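Local coordinates for uncharacterized protein YjgB (Bacillus subtilis, PDB 4YGT), which is of unknown function but is a putative secreted lipoprotein and the first structural representative of the DUF4309 family, at residues A[105-108]-A[109-113]; A[134-138]-A[139-143]. All coordinates share one frame; numbering follows the deposited sequence.

Contact 1: A[105-108]-A[109-113]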
loop_
_atom_site.group_PDB
_atom_site.type_symbol
_atom_site.label_atom_id
_atom_site.label_comp_id
_atom_site.label_asym_id
_atom_site.label_seq_id
_atom_site.Cartn_x
_atom_site.Cartn_y
_atom_site.Cartn_z
ATOM N N GLY A 105 -5.428 10.929 1.690
ATOM C CA GLY A 105 -5.696 12.149 2.444
ATOM C C GLY A 105 -7.058 12.110 3.114
ATOM O O GLY A 105 -7.260 12.739 4.155
ATOM N N GLY A 106 -7.971 11.342 2.514
ATOM C CA GLY A 106 -9.327 11.122 3.001
ATOM C C GLY A 106 -9.514 9.803 3.727
ATOM O O GLY A 106 -10.624 9.493 4.159
ATOM N N VAL A 107 -8.429 9.022 3.874
ATOM C CA VAL A 107 -8.466 7.717 4.540
ATOM C C VAL A 107 -8.101 7.922 6.001
ATOM O O VAL A 107 -6.930 8.084 6.356
ATOM C CB VAL A 107 -7.599 6.633 3.837
ATOM C CG1 VAL A 107 -7.616 5.314 4.607
ATOM C CG2 VAL A 107 -8.069 6.415 2.402
ATOM N N THR A 108 -9.139 7.929 6.839
ATOM C CA THR A 108 -9.077 8.137 8.288
ATOM C C THR A 108 -9.368 6.824 9.035
ATOM O O THR A 108 -10.019 5.954 8.452
ATOM C CB THR A 108 -10.080 9.233 8.698
ATOM O OG1 THR A 108 -11.384 8.855 8.270
ATOM C CG2 THR A 108 -9.733 10.605 8.135
ATOM N N PRO A 109 -8.957 6.663 10.326
ATOM C CA PRO A 109 -9.278 5.416 11.055
ATOM C C PRO A 109 -10.784 5.167 11.218
ATOM O O PRO A 109 -11.187 4.037 11.518
ATOM C CB PRO A 109 -8.626 5.635 12.427
ATOM C CG PRO A 109 -7.547 6.642 12.177
ATOM C CD PRO A 109 -8.160 7.572 11.177
ATOM N N GLU A 110 -11.608 6.222 11.008
ATOM C CA GLU A 110 -13.066 6.153 11.096
ATOM C C GLU A 110 -13.670 5.673 9.764
ATOM O O GLU A 110 -14.624 4.895 9.793
ATOM C CB GLU A 110 -13.688 7.498 11.560
ATOM C CG GLU A 110 -13.661 8.631 10.543
ATOM C CD GLU A 110 -13.364 10.007 11.101
ATOM O OE1 GLU A 110 -14.214 10.535 11.859
ATOM O OE2 GLU A 110 -12.302 10.573 10.750
ATOM N N VAL A 111 -13.110 6.097 8.601
ATOM C CA VAL A 111 -13.633 5.619 7.313
ATOM C C VAL A 111 -13.308 4.124 7.200
ATOM O O VAL A 111 -14.081 3.391 6.596
ATOM C CB VAL A 111 -13.214 6.417 6.043
ATOM C CG1 VAL A 111 -13.561 7.900 6.154
ATOM C CG2 VAL A 111 -11.752 6.214 5.692
ATOM N N LEU A 112 -12.215 3.675 7.859
ATOM C CA LEU A 112 -11.797 2.276 7.920
ATOM C C LEU A 112 -12.821 1.470 8.699
ATOM O O LEU A 112 -13.085 0.321 8.356
ATOM C CB LEU A 112 -10.401 2.134 8.557
ATOM C CG LEU A 112 -9.193 2.577 7.721
ATOM C CD1 LEU A 112 -7.909 2.382 8.497
ATOM C CD2 LEU A 112 -9.106 1.803 6.407
ATOM N N GLN A 113 -13.433 2.097 9.720
ATOM C CA GLN A 113 -14.486 1.501 10.534
ATOM C C GLN A 113 -15.793 1.462 9.709
ATOM O O GLN A 113 -16.377 0.387 9.574
ATOM C CB GLN A 113 -14.639 2.280 11.860
ATOM C CG GLN A 113 -15.724 1.765 12.825
ATOM C CD GLN A 113 -15.385 0.465 13.518
ATOM O OE1 GLN A 113 -14.276 0.262 14.032
ATOM N NE2 GLN A 113 -16.363 -0.426 13.592
#

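Contact 2: A[134-138]-A[139-143]. With EDO (1,2-ethanediol), chain F.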
loop_
_atom_site.group_PDB
_atom_site.type_symbol
_atom_site.label_atom_id
_atom_site.label_comp_id
_atom_site.label_asym_id
_atom_site.label_seq_id
_atom_site.Cartn_x
_atom_site.Cartn_y
_atom_site.Cartn_z
ATOM N N VAL A 134 -4.294 -2.854 11.052
ATOM C CA VAL A 134 -4.164 -4.059 10.229
ATOM C C VAL A 134 -5.506 -4.762 10.031
ATOM O O VAL A 134 -6.199 -5.066 11.000
ATOM C CB VAL A 134 -3.115 -5.051 10.797
ATOM C CG1 VAL A 134 -2.854 -6.201 9.833
ATOM C CG2 VAL A 134 -1.818 -4.351 11.152
ATOM N N TYR A 135 -5.830 -5.062 8.759
ATOM C CA TYR A 135 -7.010 -5.819 8.323
ATOM C C TYR A 135 -6.559 -7.132 7.680
ATOM O O TYR A 135 -5.792 -7.092 6.734
ATOM C CB TYR A 135 -7.864 -4.990 7.338
ATOM C CG TYR A 135 -8.708 -3.947 8.037
ATOM C CD1 TYR A 135 -9.977 -4.257 8.514
ATOM C CD2 TYR A 135 -8.227 -2.658 8.251
ATOM C CE1 TYR A 135 -10.749 -3.308 9.185
ATOM C CE2 TYR A 135 -8.996 -1.696 8.903
ATOM C CZ TYR A 135 -10.259 -2.025 9.369
ATOM O OH TYR A 135 -11.023 -1.080 10.022
ATOM N N ASP A 136 -6.993 -8.291 8.216
ATOM C CA ASP A 136 -6.610 -9.580 7.641
ATOM C C ASP A 136 -7.434 -9.835 6.383
ATOM O O ASP A 136 -8.645 -9.601 6.388
ATOM C CB ASP A 136 -6.761 -10.726 8.650
ATOM C CG ASP A 136 -5.765 -10.715 9.806
ATOM O OD1 ASP A 136 -4.653 -10.146 9.641
ATOM O OD2 ASP A 136 -6.058 -11.346 10.839
ATOM N N THR A 137 -6.759 -10.246 5.290
ATOM C CA THR A 137 -7.365 -10.479 3.969
ATOM C C THR A 137 -6.907 -11.839 3.381
ATOM O O THR A 137 -6.077 -11.912 2.472
ATOM C CB THR A 137 -7.045 -9.302 3.017
ATOM O OG1 THR A 137 -5.631 -9.231 2.828
ATOM C CG2 THR A 137 -7.569 -7.968 3.532
ATOM N N GLY A 138 -7.457 -12.901 3.936
ATOM C CA GLY A 138 -7.146 -14.269 3.543
ATOM C C GLY A 138 -5.740 -14.664 3.931
ATOM O O GLY A 138 -5.411 -14.713 5.119
ATOM N N ARG A 139 -4.905 -14.932 2.916
ATOM C CA ARG A 139 -3.491 -15.268 3.063
ATOM C C ARG A 139 -2.642 -14.015 3.317
ATOM O O ARG A 139 -1.460 -14.137 3.640
ATOM C CB ARG A 139 -2.978 -15.906 1.763
ATOM C CG ARG A 139 -3.578 -17.226 1.383
ATOM C CD ARG A 139 -2.544 -18.043 0.659
ATOM N NE ARG A 139 -2.731 -17.975 -0.784
ATOM C CZ ARG A 139 -2.055 -18.711 -1.654
ATOM N NH1 ARG A 139 -1.128 -19.565 -1.234
ATOM N NH2 ARG A 139 -2.299 -18.606 -2.950
ATOM N N TYR A 140 -3.208 -12.818 3.071
ATOM C CA TYR A 140 -2.469 -11.559 3.155
ATOM C C TYR A 140 -3.029 -10.635 4.241
ATOM O O TYR A 140 -4.003 -10.979 4.919
ATOM C CB TYR A 140 -2.486 -10.861 1.757
ATOM C CG TYR A 140 -2.200 -11.841 0.633
ATOM C CD1 TYR A 140 -0.894 -12.201 0.312
ATOM C CD2 TYR A 140 -3.239 -12.489 -0.039
ATOM C CE1 TYR A 140 -0.628 -13.147 -0.679
ATOM C CE2 TYR A 140 -2.983 -13.457 -1.014
ATOM C CZ TYR A 140 -1.676 -13.778 -1.334
ATOM O OH TYR A 140 -1.412 -14.709 -2.314
ATOM N N GLU A 141 -2.378 -9.471 4.432
ATOM C CA GLU A 141 -2.821 -8.463 5.390
ATOM C C GLU A 141 -2.540 -7.073 4.852
ATOM O O GLU A 141 -1.525 -6.845 4.182
ATOM C CB GLU A 141 -2.206 -8.665 6.779
ATOM C CG GLU A 141 -0.783 -9.187 6.765
ATOM C CD GLU A 141 -0.155 -9.369 8.127
ATOM O OE1 GLU A 141 -0.832 -9.900 9.040
ATOM O OE2 GLU A 141 1.031 -9.000 8.271
ATOM N N LEU A 142 -3.503 -6.170 5.077
ATOM C CA LEU A 142 -3.445 -4.769 4.655
ATOM C C LEU A 142 -3.123 -3.935 5.846
ATOM O O LEU A 142 -3.885 -3.943 6.822
ATOM C CB LEU A 142 -4.781 -4.314 4.103
ATOM C CG LEU A 142 -5.049 -4.352 2.661
ATOM C CD1 LEU A 142 -6.365 -3.692 2.410
ATOM C CD2 LEU A 142 -3.967 -3.636 1.865
ATOM N N HIS A 143 -2.000 -3.239 5.787
ATOM C CA HIS A 143 -1.511 -2.402 6.862
ATOM C C HIS A 143 -1.756 -0.944 6.515
ATOM O O HIS A 143 -1.032 -0.393 5.681
ATOM C CB HIS A 143 -0.013 -2.660 7.063
ATOM C CG HIS A 143 0.323 -4.036 7.544
ATOM N ND1 HIS A 143 0.785 -4.255 8.831
ATOM C CD2 HIS A 143 0.303 -5.216 6.883
ATOM C CE1 HIS A 143 1.018 -5.552 8.913
ATOM N NE2 HIS A 143 0.743 -6.173 7.768
HETATM C C1 EDO F . -5.453 -16.259 -3.202
HETATM O O1 EDO F . -4.966 -16.819 -1.980
HETATM C C2 EDO F . -4.396 -15.329 -3.881
HETATM O O2 EDO F . -3.280 -16.014 -4.459
#

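Contact 1: A[105-108]-A[109-113]
Thr108 sits at the N-cap of helix 109-116, and its hydroxyl is used twice. As an acceptor, Thr108 OG1 takes the backbone N-H of Val111 at 3.3 Å, the N-cap bond to the third residue onward. As a donor, Thr108 OG1 reaches Glu110 OE2 at 3.2 Å, on the anti side of the carboxylate and 16° out of its plane. A chi1 of 57° sets OG1 between the backbone N and the carbonyl carbon, facing the first turn. Glu110, with CG in the equivalent position and its chain bent at chi2, folds back over the cap. Val111 CG1 comes close alongside the hydroxyl, 3.2 Å from Thr108 OG1.

The backbone adds the first regular helical bond: Leu112 N gives to Thr108 O at 3.2 Å. Val111 N also leans on Thr108 O, but weakly. Pro109 suits the first turn, since its missing N-H costs no helical bond and its ring restricts phi.

Apolar contacts flank these bonds. CG2 of Val111 lies 3.8 Å from Val107 CA. On the buried side, Val107 CG1 meets Leu112 CD2 at 4.2 Å, and both side chains also rest on Val20 of helix 14-27.

A valine in place of Thr108 would probably cost Val111 N its capping acceptor, leaving the weak bond to the carbonyl of that residue, and let the Glu110 carboxylate swing away. The chemistry is thus that of a helix start: a hydroxyl satisfies an early N-H, and a nearby acidic group probably interacts favourably with the positive end of the helix dipole.

Contact 2: A[134-138]-A[139-143]
Val134 and His143 pack side by side, pointing the same way: CG1 of Val134 sits over the centre of the imidazole face, a CH-pi contact 4.1 Å from the ring centroid. CG1 is there because it stands anti to the backbone N (chi1 -172°). The ring is also held at its edge, where His143 NE2 gives a weak bond to Glu141 OE2, and ND1 bonds to Asp132. Beside them the carboxylate planes of Asp136 and Glu141 lie within 8° of each other, with Asp136 OD1 3.9 Å from Glu141 OE1. Arg121, salt-bridged to Asp136, probably eases this repulsion.

Two straight bonds, Tyr135 N to Leu142 O and Leu142 N to Tyr135 O, both 3.0 Å, tie the strands here. Toward the turn, Thr137 N to Tyr140 O (2.9 Å) and Tyr140 N to Thr137 O (3.1 Å) close the hairpin.

The exposed end is looser. Gly138 suits its positive phi, and Arg139, its chain bent at chi2 and chi3, reaches from the turn to an ethanediol, probably from the crystallisation liquor: Arg139 NE bonds to its O1 at 2.8 Å, while Tyr140 OH bonds to its O2. The whole is a two-residue beta hairpin closed by a type II' turn, with glycine at the first of its two central positions.

Followed from the N terminus, the chain leaves strand 88-95, runs through a loop and closes contact 1 at the start of helix 109-116. It then passes through strand 121-124 and into strand 131-137, whose hairpin with strand 140-146 forms contact 2. The two contacts are local and in series, neither crossing nor enclosing the other, with centres about 17 Å apart. In space they meet directly: Tyr135 OH of the hairpin lies 3.0 Å from Leu112 O, a probable hydrogen bond, and Leu112 packs on the Tyr135 side chain. Contact 1 thus starts a helix lying against the antiparallel sheet, and contact 2 joins two neighbouring strands of that sheet.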